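Local coordinates for protein histidine utilization repressor (Pseudomonas syringae pv. tomato, PDB 2PKH) that probably represses the histidine utilization operon by binding its hutP region when inducer is absent, this chain being the C-terminal UTRA domain, at residues M14-E19 with D65-D70; F38-V43 with E54-N59; I117-W122 with A131-P136. All blocks are in the same frame, centred on the assembly; numbering follows the deposited sequence.

Contact 1: residues M14-E19 with D65-D70; sequences MVLKEE and DYLKQD. With EDO (1,2-ethanediol), chain O.
With chi1 at -172°, the CG of Leu-16 swings to the side opposite its own backbone N, whereas in Leu-67 it stays beside that atom (chi1 -69°), and the two isobutyl groups pass one another running in opposite senses. The contact sets the short 3-10 segment 66-68 against strand 9-20, an outermost strand, within this chain, of the antiparallel sheet of the UTRA domain. Leu-16 CD1 lies 3.8 Å from Leu-67 CD2 and also approaches the Tyr-66 ring obliquely, 4.1 Å from CE2. Its other methyl, CD2, turns to backbone oxygens and comes within 3.2 Å of Leu-67 O. Leu-67 in turn spreads its fork along the strand, with CD2 3.5 Å from Lys-17 N and CD1 4.0 Å from Glu-18 CB. No hydrogen bond crosses; near the surface, leucine methyls meet the opposing side chains and backbone in van der Waals contact. The turn has its own internal bonds: Asp-65 O receives Lys-68 N and Gln-69 NE2 from opposite faces of its plane, and Lys-68 NZ forms a salt bridge with Asp-65 OD1. Tyr-66 is buried and its OH is hydrogen-bonded to Ser-40 OG on strand 36-46, while the Glu-18 carboxylate pairs with Arg-36. On the strand, Glu-19 OE2 accepts a 2.8 Å hydrogen bond from O1 of a 1,2-ethanediol that probably came from the crystallisation liquor.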
loop_
_atom_site.group_PDB
_atom_site.type_symbol
_atom_site.label_atom_id
_atom_site.label_comp_id
_atom_site.label_asym_id
_atom_site.label_seq_id
_atom_site.Cartn_x
_atom_site.Cartn_y
_atom_site.Cartn_z
HETATM N N MSE B 14 11.746 24.512 -15.042
HETATM C CA MSE B 14 13.128 25.019 -15.242
HETATM C C MSE B 14 13.728 24.433 -16.542
HETATM O O MSE B 14 14.502 25.095 -17.173
HETATM C CB MSE B 14 14.100 24.653 -14.099
HETATM C CG MSE B 14 13.582 24.899 -12.596
HETATM SE SE MSE B 14 13.151 26.817 -12.446
HETATM C CE MSE B 14 14.971 27.469 -12.351
ATOM N N VAL B 15 13.413 23.162 -16.848
ATOM C CA VAL B 15 13.943 22.419 -17.994
ATOM C C VAL B 15 12.804 21.721 -18.717
ATOM O O VAL B 15 11.886 21.132 -18.125
ATOM C CB VAL B 15 15.050 21.402 -17.542
ATOM C CG1 VAL B 15 15.564 20.570 -18.679
ATOM C CG2 VAL B 15 16.181 22.171 -16.928
ATOM N N LEU B 16 12.773 21.892 -20.017
ATOM C CA LEU B 16 11.898 21.089 -20.909
ATOM C C LEU B 16 12.568 20.982 -22.304
ATOM O O LEU B 16 12.456 21.899 -23.116
ATOM C CB LEU B 16 10.499 21.724 -21.040
ATOM C CG LEU B 16 9.433 20.868 -21.784
ATOM C CD1 LEU B 16 9.042 19.593 -21.107
ATOM C CD2 LEU B 16 8.208 21.735 -21.984
ATOM N N LYS B 17 13.180 19.818 -22.564
ATOM C CA LYS B 17 14.135 19.648 -23.724
ATOM C C LYS B 17 14.341 18.214 -24.118
ATOM O O LYS B 17 14.177 17.282 -23.306
ATOM C CB LYS B 17 15.486 20.264 -23.410
ATOM C CG LYS B 17 16.388 19.551 -22.434
ATOM C CD LYS B 17 17.397 20.566 -21.899
ATOM C CE LYS B 17 18.389 20.034 -20.803
ATOM N NZ LYS B 17 19.397 19.237 -21.567
ATOM N N GLU B 18 14.699 18.027 -25.390
ATOM C CA GLU B 18 15.121 16.740 -25.850
ATOM C C GLU B 18 16.614 16.654 -25.635
ATOM O O GLU B 18 17.312 17.651 -25.818
ATOM C CB GLU B 18 14.844 16.719 -27.347
ATOM C CG GLU B 18 14.999 15.425 -27.965
ATOM C CD GLU B 18 14.646 15.509 -29.467
ATOM O OE1 GLU B 18 13.598 16.108 -29.871
ATOM O OE2 GLU B 18 15.447 14.985 -30.216
ATOM N N GLU B 19 17.127 15.471 -25.289
ATOM C CA GLU B 19 18.578 15.305 -25.149
ATOM C C GLU B 19 18.884 13.819 -25.344
ATOM O O GLU B 19 17.978 13.001 -25.317
ATOM C CB GLU B 19 19.016 15.734 -23.765
ATOM C CG GLU B 19 18.237 14.891 -22.686
ATOM C CD GLU B 19 18.424 15.372 -21.279
ATOM O OE1 GLU B 19 18.138 16.558 -21.062
ATOM O OE2 GLU B 19 18.753 14.575 -20.353
ATOM N N ASP B 65 4.555 13.979 -27.840
ATOM C CA ASP B 65 4.186 15.391 -27.726
ATOM C C ASP B 65 4.473 15.976 -26.325
ATOM O O ASP B 65 3.972 17.063 -25.986
ATOM C CB ASP B 65 2.701 15.590 -28.068
ATOM C CG ASP B 65 2.380 15.215 -29.529
ATOM O OD1 ASP B 65 3.253 15.401 -30.403
ATOM O OD2 ASP B 65 1.272 14.708 -29.776
ATOM N N TYR B 66 5.279 15.256 -25.538
ATOM C CA TYR B 66 5.641 15.670 -24.196
ATOM C C TYR B 66 6.200 17.105 -24.151
ATOM O O TYR B 66 5.782 17.912 -23.324
ATOM C CB TYR B 66 6.621 14.653 -23.600
ATOM C CG TYR B 66 6.877 14.816 -22.082
ATOM C CD1 TYR B 66 6.069 14.229 -21.156
ATOM C CD2 TYR B 66 7.977 15.520 -21.635
ATOM C CE1 TYR B 66 6.315 14.385 -19.756
ATOM C CE2 TYR B 66 8.266 15.666 -20.215
ATOM C CZ TYR B 66 7.432 15.131 -19.319
ATOM O OH TYR B 66 7.763 15.229 -17.956
ATOM N N LEU B 67 7.092 17.443 -25.075
ATOM C CA LEU B 67 7.769 18.762 -25.027
ATOM C C LEU B 67 6.782 19.934 -25.251
ATOM O O LEU B 67 7.039 21.078 -24.874
ATOM C CB LEU B 67 8.905 18.807 -26.028
ATOM C CG LEU B 67 10.119 17.907 -25.687
ATOM C CD1 LEU B 67 11.231 18.244 -26.751
ATOM C CD2 LEU B 67 10.612 18.136 -24.287
ATOM N N LYS B 68 5.659 19.616 -25.862
ATOM C CA LYS B 68 4.677 20.592 -26.267
ATOM C C LYS B 68 3.716 20.989 -25.157
ATOM O O LYS B 68 2.912 21.898 -25.344
ATOM C CB LYS B 68 3.868 20.033 -27.479
ATOM C CG LYS B 68 4.746 19.796 -28.700
ATOM C CD LYS B 68 4.073 18.813 -29.639
ATOM C CE LYS B 68 5.116 18.250 -30.643
ATOM N NZ LYS B 68 4.440 17.362 -31.647
ATOM N N GLN B 69 3.791 20.311 -24.006
ATOM C CA GLN B 69 2.837 20.509 -22.924
ATOM C C GLN B 69 3.162 21.700 -21.947
ATOM O O GLN B 69 4.351 22.118 -21.799
ATOM C CB GLN B 69 2.715 19.210 -22.129
ATOM C CG GLN B 69 2.447 17.963 -22.949
ATOM C CD GLN B 69 1.185 18.098 -23.825
ATOM O OE1 GLN B 69 0.148 18.559 -23.361
ATOM N NE2 GLN B 69 1.289 17.723 -25.089
ATOM N N ASP B 70 2.103 22.241 -21.322
ATOM C CA ASP B 70 2.216 23.301 -20.344
ATOM C C ASP B 70 1.993 22.681 -18.982
ATOM O O ASP B 70 0.866 22.516 -18.530
ATOM C CB ASP B 70 1.200 24.409 -20.606
ATOM C CG ASP B 70 1.227 25.504 -19.533
ATOM O OD1 ASP B 70 1.873 25.314 -18.482
ATOM O OD2 ASP B 70 0.575 26.570 -19.736
HETATM C C1 EDO O . 20.934 17.039 -19.203
HETATM O O1 EDO O . 20.249 16.023 -18.426
HETATM C C2 EDO O . 20.343 18.446 -18.968
HETATM O O2 EDO O . 20.602 18.960 -17.634
#

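Contact 2: residues F38-V43 with E54-N59; sequences FHSLIV and EDRFVN
The imidazole of His-39 overlaps the ring of Phe-57 in an offset stack, the centroids 4.2 Å apart and the planes only 17° from parallel. Phe-57 CE1 sits over the centre of the imidazole, while His-39 CD2 lies above the phenyl ring nearer its rim; the two side chains run in step from their neighbouring strands. The first torsion of His-39, 177°, puts CG opposite the backbone N and lets the ring lean across to the partner strand. There NE2 donates to Asp-55 OD1 over 2.6 Å at 163°, a His-carboxylate hydrogen bond that lies in the imidazole plane and meets the oxygen on its syn side. Because ND1 is hydrogen-bonded to Glu-19 OE1 on strand 9-20, carboxylates engage both ring nitrogens, which would suit a protonated ring and fixes its rotation. Leu-41 crosses the same Asp-55 carboxylate, with CD1 3.6 Å from Asp-55 OD1. His-39, Leu-41, Asp-55 and Phe-57 share one face of an antiparallel beta hairpin, strands 36-46 and 49-59, in which Phe-38, Ser-40 and Ile-42 form hydrogen-bonded pairs with Val-58, Arg-56 and Glu-54. On the face carrying those six residues, Ser-40 OG, the partner of Tyr-66 OH, is also hydrogen-bonded at 2.7 Å to a water that donates to Glu-54 O over 3.1 Å. Ile-42 runs alongside Glu-54, its CD1 3.9 Å from OE2. The other oxygen, Glu-54 OE1, takes a 2.7 Å salt-bridging hydrogen bond from Arg-56 NE; it lies in the guanidinium plane, but the donor comes from above the carboxylate. Arg-56 NH1 reaches on to Thr-129 OG1 of the next strand.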
loop_
_atom_site.group_PDB
_atom_site.type_symbol
_atom_site.label_atom_id
_atom_site.label_comp_id
_atom_site.label_asym_id
_atom_site.label_seq_id
_atom_site.Cartn_x
_atom_site.Cartn_y
_atom_site.Cartn_z
ATOM N N PHE B 38 12.994 12.787 -23.658
ATOM C CA PHE B 38 12.552 14.139 -23.217
ATOM C C PHE B 38 12.782 14.315 -21.745
ATOM O O PHE B 38 12.695 13.347 -20.998
ATOM C CB PHE B 38 11.066 14.349 -23.535
ATOM C CG PHE B 38 10.725 14.198 -24.979
ATOM C CD1 PHE B 38 11.559 14.742 -25.964
ATOM C CD2 PHE B 38 9.513 13.621 -25.351
ATOM C CE1 PHE B 38 11.203 14.713 -27.311
ATOM C CE2 PHE B 38 9.149 13.581 -26.694
ATOM C CZ PHE B 38 9.997 14.118 -27.688
ATOM N N HIS B 39 13.123 15.528 -21.335
ATOM C CA HIS B 39 13.628 15.760 -19.984
ATOM C C HIS B 39 12.921 17.033 -19.459
ATOM O O HIS B 39 13.020 18.078 -20.081
ATOM C CB HIS B 39 15.156 16.005 -20.049
ATOM C CG HIS B 39 15.769 16.316 -18.722
ATOM N ND1 HIS B 39 17.005 16.905 -18.582
ATOM C CD2 HIS B 39 15.250 16.243 -17.482
ATOM C CE1 HIS B 39 17.236 17.141 -17.310
ATOM N NE2 HIS B 39 16.205 16.707 -16.615
ATOM N N SER B 40 12.220 16.929 -18.332
ATOM C CA SER B 40 11.674 18.047 -17.700
ATOM C C SER B 40 12.250 18.151 -16.253
ATOM O O SER B 40 12.448 17.142 -15.583
ATOM C CB SER B 40 10.099 18.002 -17.682
ATOM O OG SER B 40 9.594 16.831 -16.982
ATOM N N LEU B 41 12.493 19.370 -15.799
ATOM C CA LEU B 41 12.832 19.612 -14.365
ATOM C C LEU B 41 11.885 20.701 -13.897
ATOM O O LEU B 41 11.877 21.826 -14.433
ATOM C CB LEU B 41 14.317 20.039 -14.180
ATOM C CG LEU B 41 14.719 19.897 -12.681
ATOM C CD1 LEU B 41 16.262 19.673 -12.634
ATOM C CD2 LEU B 41 14.265 21.080 -12.008
ATOM N N ILE B 42 11.033 20.354 -12.912
ATOM C CA ILE B 42 10.017 21.264 -12.418
ATOM C C ILE B 42 10.135 21.405 -10.897
ATOM O O ILE B 42 10.434 20.425 -10.248
ATOM C CB ILE B 42 8.590 20.726 -12.710
ATOM C CG1 ILE B 42 8.404 20.527 -14.247
ATOM C CG2 ILE B 42 7.528 21.744 -12.185
ATOM C CD1 ILE B 42 6.995 19.990 -14.639
ATOM N N VAL B 43 9.923 22.597 -10.350
ATOM C CA VAL B 43 9.929 22.759 -8.870
ATOM C C VAL B 43 8.477 22.951 -8.557
ATOM O O VAL B 43 7.809 23.833 -9.115
ATOM C CB VAL B 43 10.702 23.960 -8.397
ATOM C CG1 VAL B 43 10.727 24.133 -6.812
ATOM C CG2 VAL B 43 12.223 23.874 -8.911
ATOM N N GLU B 54 11.192 17.786 -9.285
ATOM C CA GLU B 54 10.876 16.504 -9.974
ATOM C C GLU B 54 11.743 16.548 -11.245
ATOM O O GLU B 54 11.492 17.406 -12.087
ATOM C CB GLU B 54 9.413 16.535 -10.433
ATOM C CG GLU B 54 8.989 15.444 -11.437
ATOM C CD GLU B 54 7.603 15.726 -12.124
ATOM O OE1 GLU B 54 6.871 14.770 -12.528
ATOM O OE2 GLU B 54 7.249 16.904 -12.235
ATOM N N ASP B 55 12.752 15.677 -11.350
ATOM C CA ASP B 55 13.655 15.617 -12.512
ATOM C C ASP B 55 13.256 14.363 -13.239
ATOM O O ASP B 55 13.441 13.279 -12.683
ATOM C CB ASP B 55 15.088 15.423 -12.021
ATOM C CG ASP B 55 16.113 15.883 -13.075
ATOM O OD1 ASP B 55 15.655 16.453 -14.118
ATOM O OD2 ASP B 55 17.337 15.624 -12.875
ATOM N N ARG B 56 12.616 14.510 -14.403
ATOM C CA ARG B 56 11.872 13.426 -15.048
ATOM C C ARG B 56 12.346 13.206 -16.450
ATOM O O ARG B 56 12.506 14.171 -17.198
ATOM C CB ARG B 56 10.337 13.761 -15.094
ATOM C CG ARG B 56 9.490 12.682 -15.845
ATOM C CD ARG B 56 7.972 12.812 -15.596
ATOM N NE ARG B 56 7.555 12.705 -14.180
ATOM C CZ ARG B 56 7.346 11.571 -13.514
ATOM N NH1 ARG B 56 7.571 10.385 -14.086
ATOM N NH2 ARG B 56 6.978 11.637 -12.231
ATOM N N PHE B 57 12.518 11.963 -16.820
ATOM C CA PHE B 57 12.896 11.625 -18.195
ATOM C C PHE B 57 11.864 10.685 -18.818
ATOM O O PHE B 57 11.317 9.818 -18.101
ATOM C CB PHE B 57 14.279 10.949 -18.163
ATOM C CG PHE B 57 15.337 11.795 -17.478
ATOM C CD1 PHE B 57 16.260 12.542 -18.218
ATOM C CD2 PHE B 57 15.363 11.876 -16.054
ATOM C CE1 PHE B 57 17.195 13.352 -17.548
ATOM C CE2 PHE B 57 16.284 12.677 -15.404
ATOM C CZ PHE B 57 17.170 13.459 -16.171
ATOM N N VAL B 58 11.641 10.826 -20.148
ATOM C CA VAL B 58 10.477 10.251 -20.833
ATOM C C VAL B 58 10.913 9.751 -22.183
ATOM O O VAL B 58 11.651 10.402 -22.933
ATOM C CB VAL B 58 9.284 11.274 -21.009
ATOM C CG1 VAL B 58 8.128 10.640 -21.735
ATOM C CG2 VAL B 58 8.844 11.946 -19.638
ATOM N N ASN B 59 10.481 8.543 -22.456
ATOM C CA ASN B 59 10.775 7.912 -23.693
ATOM C C ASN B 59 10.012 8.683 -24.754
ATOM O O ASN B 59 8.766 8.726 -24.727
ATOM C CB ASN B 59 10.278 6.461 -23.701
ATOM C CG ASN B 59 10.259 5.917 -25.104
ATOM O OD1 ASN B 59 9.193 5.751 -25.665
ATOM N ND2 ASN B 59 11.441 5.802 -25.735
HETATM O O HOH W 1 9.370 17.274 -14.332
#

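Contact 3: residues I117-W122 with A131-P136; sequences IRRRTW and ARLIHP
The guanidinium of Arg-119 has Ile-117 CG2 over the centre of one face, 3.7 Å above the plane, and is approached obliquely from across the hairpin by Leu-133, whose CD1 is 3.4 Å from NE. The Arg-119 and Leu-133 side chains run roughly perpendicular to each other. The His-135 ring also receives Ile-117 obliquely: a chi2 of -179° extends that side chain until CD1 stands 3.6 Å from His-135 NE2. His-135 also meets the ring of His-140. These groups stand on one face of the antiparallel beta hairpin 113-123 and 126-136. Ile-117 and Leu-133 exchange two backbone hydrogen bonds, as do Arg-119 and Ala-131. Arg-118 and Arg-132, a non-hydrogen-bonded pair between them, project to the other face and touch through their chains, CG to CG at 4.2 Å. Their charged ends diverge to separate acids, Arg-118 to Glu-94 on strand 88-97 and Arg-132 to Glu-102 on helix 100-106. On one side of the hairpin, strand 113-123 borders strand 88-97; on the other, Ala-131 and Leu-133 pack against Arg-56 and Glu-54 of strand 49-59.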
loop_
_atom_site.group_PDB
_atom_site.type_symbol
_atom_site.label_atom_id
_atom_site.label_comp_id
_atom_site.label_asym_id
_atom_site.label_seq_id
_atom_site.Cartn_x
_atom_site.Cartn_y
_atom_site.Cartn_z
ATOM N N ILE B 117 13.481 10.117 -3.756
ATOM C CA ILE B 117 12.709 9.000 -4.311
ATOM C C ILE B 117 13.074 8.907 -5.777
ATOM O O ILE B 117 12.981 9.927 -6.516
ATOM C CB ILE B 117 11.205 9.301 -4.134
ATOM C CG1 ILE B 117 10.880 9.551 -2.641
ATOM C CG2 ILE B 117 10.316 8.142 -4.669
ATOM C CD1 ILE B 117 9.446 9.803 -2.459
ATOM N N ARG B 118 13.467 7.715 -6.210
ATOM C CA ARG B 118 13.806 7.484 -7.596
ATOM C C ARG B 118 12.790 6.487 -8.049
ATOM O O ARG B 118 12.630 5.430 -7.444
ATOM C CB ARG B 118 15.227 6.918 -7.731
ATOM C CG ARG B 118 16.243 8.014 -7.599
ATOM C CD ARG B 118 17.637 7.575 -7.856
ATOM N NE ARG B 118 18.173 6.891 -6.703
ATOM C CZ ARG B 118 19.244 6.099 -6.757
ATOM N NH1 ARG B 118 19.893 5.940 -7.922
ATOM N NH2 ARG B 118 19.693 5.504 -5.650
ATOM N N ARG B 119 12.087 6.827 -9.126
ATOM C CA ARG B 119 10.960 6.038 -9.601
ATOM C C ARG B 119 11.120 5.731 -11.103
ATOM O O ARG B 119 11.613 6.593 -11.869
ATOM C CB ARG B 119 9.741 6.904 -9.477
ATOM C CG ARG B 119 9.225 7.063 -8.081
ATOM C CD ARG B 119 7.757 7.362 -8.249
ATOM N NE ARG B 119 7.325 8.361 -7.308
ATOM C CZ ARG B 119 6.901 8.113 -6.064
ATOM N NH1 ARG B 119 6.500 9.142 -5.302
ATOM N NH2 ARG B 119 6.880 6.862 -5.574
ATOM N N ARG B 120 10.617 4.583 -11.523
ATOM C CA ARG B 120 10.426 4.257 -12.949
ATOM C C ARG B 120 9.011 3.775 -13.090
ATOM O O ARG B 120 8.496 3.119 -12.169
ATOM C CB ARG B 120 11.334 3.093 -13.309
ATOM C CG ARG B 120 12.515 3.483 -14.064
ATOM C CD ARG B 120 13.781 2.614 -13.799
ATOM N NE ARG B 120 13.688 1.229 -13.259
ATOM C CZ ARG B 120 14.015 0.133 -13.950
ATOM N NH1 ARG B 120 14.390 0.214 -15.238
ATOM N NH2 ARG B 120 13.954 -1.061 -13.374
ATOM N N THR B 121 8.387 4.019 -14.235
ATOM C CA THR B 121 6.991 3.598 -14.432
ATOM C C THR B 121 6.951 2.920 -15.803
ATOM O O THR B 121 7.495 3.485 -16.809
ATOM C CB THR B 121 6.054 4.810 -14.414
ATOM O OG1 THR B 121 6.189 5.434 -13.107
ATOM C CG2 THR B 121 4.558 4.475 -14.734
ATOM N N TRP B 122 6.247 1.799 -15.849
ATOM C CA TRP B 122 6.120 1.002 -17.070
ATOM C C TRP B 122 4.711 1.110 -17.612
ATOM O O TRP B 122 3.760 1.326 -16.853
ATOM C CB TRP B 122 6.352 -0.484 -16.803
ATOM C CG TRP B 122 7.759 -0.823 -16.595
ATOM C CD1 TRP B 122 8.638 -1.331 -17.532
ATOM C CD2 TRP B 122 8.483 -0.735 -15.367
ATOM N NE1 TRP B 122 9.865 -1.538 -16.948
ATOM C CE2 TRP B 122 9.804 -1.146 -15.630
ATOM C CE3 TRP B 122 8.158 -0.286 -14.088
ATOM C CZ2 TRP B 122 10.787 -1.161 -14.652
ATOM C CZ3 TRP B 122 9.159 -0.292 -13.094
ATOM C CH2 TRP B 122 10.451 -0.726 -13.378
ATOM N N ALA B 131 12.039 9.097 -12.856
ATOM C CA ALA B 131 12.076 10.434 -12.220
ATOM C C ALA B 131 12.926 10.381 -10.961
ATOM O O ALA B 131 12.943 9.371 -10.263
ATOM C CB ALA B 131 10.646 10.952 -11.876
ATOM N N ARG B 132 13.512 11.495 -10.611
ATOM C CA ARG B 132 14.312 11.588 -9.397
ATOM C C ARG B 132 13.647 12.694 -8.657
ATOM O O ARG B 132 13.568 13.823 -9.151
ATOM C CB ARG B 132 15.751 12.002 -9.769
ATOM C CG ARG B 132 16.716 12.085 -8.602
ATOM C CD ARG B 132 18.073 12.582 -9.072
ATOM N NE ARG B 132 19.028 12.384 -7.977
ATOM C CZ ARG B 132 19.318 13.321 -7.101
ATOM N NH1 ARG B 132 18.763 14.517 -7.233
ATOM N NH2 ARG B 132 20.171 13.085 -6.108
ATOM N N LEU B 133 13.066 12.390 -7.499
ATOM C CA LEU B 133 12.232 13.432 -6.835
ATOM C C LEU B 133 12.884 13.738 -5.501
ATOM O O LEU B 133 13.145 12.816 -4.698
ATOM C CB LEU B 133 10.812 12.886 -6.603
ATOM C CG LEU B 133 10.115 12.170 -7.785
ATOM C CD1 LEU B 133 9.030 11.339 -7.139
ATOM C CD2 LEU B 133 9.517 13.295 -8.548
ATOM N N ILE B 134 13.199 14.979 -5.241
ATOM C CA ILE B 134 13.877 15.278 -3.973
ATOM C C ILE B 134 12.992 16.228 -3.199
ATOM O O ILE B 134 12.484 17.199 -3.772
ATOM C CB ILE B 134 15.393 15.689 -4.192
ATOM C CG1 ILE B 134 16.034 16.252 -2.910
ATOM C CG2 ILE B 134 15.539 16.706 -5.328
ATOM C CD1 ILE B 134 17.684 16.169 -3.053
ATOM N N HIS B 135 12.761 15.899 -1.931
ATOM C CA HIS B 135 11.835 16.662 -1.121
ATOM C C HIS B 135 12.579 17.155 0.100
ATOM O O HIS B 135 13.325 16.368 0.657
ATOM C CB HIS B 135 10.698 15.781 -0.618
ATOM C CG HIS B 135 10.081 14.920 -1.660
ATOM N ND1 HIS B 135 8.906 15.253 -2.314
ATOM C CD2 HIS B 135 10.503 13.762 -2.203
ATOM C CE1 HIS B 135 8.579 14.280 -3.141
ATOM N NE2 HIS B 135 9.540 13.372 -3.112
ATOM N N PRO B 136 12.346 18.425 0.537
ATOM C CA PRO B 136 12.834 18.704 1.913
ATOM C C PRO B 136 12.171 17.806 2.981
ATOM O O PRO B 136 10.967 17.633 3.008
ATOM C CB PRO B 136 12.488 20.186 2.116
ATOM C CG PRO B 136 12.197 20.752 0.681
ATOM C CD PRO B 136 11.605 19.584 -0.030
#

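All three contacts reach the same antiparallel sheet: contacts 2 and 3 pair its strands, while contact 1 lays a 3-10 turn against one of them. Contact 2 is nested in the chain loop closed by contact 1, their centres about 8 Å apart, with Tyr-66 OH 2.6 Å from Ser-40 OG and Glu-19 OE1 2.7 Å from His-39 ND1. Contact 3 follows later; its centre is about 10 Å from that of contact 2, and Asp-55 O lies 2.7 Å from Arg-132 N. Contacts 1 and 3 stay about 8 Å apart at their nearest atoms. The 1,2-ethanediol beside Glu-19 also comes within about 3 Å, nearest atoms, of the His-39 side chain, consistent with a pocket there.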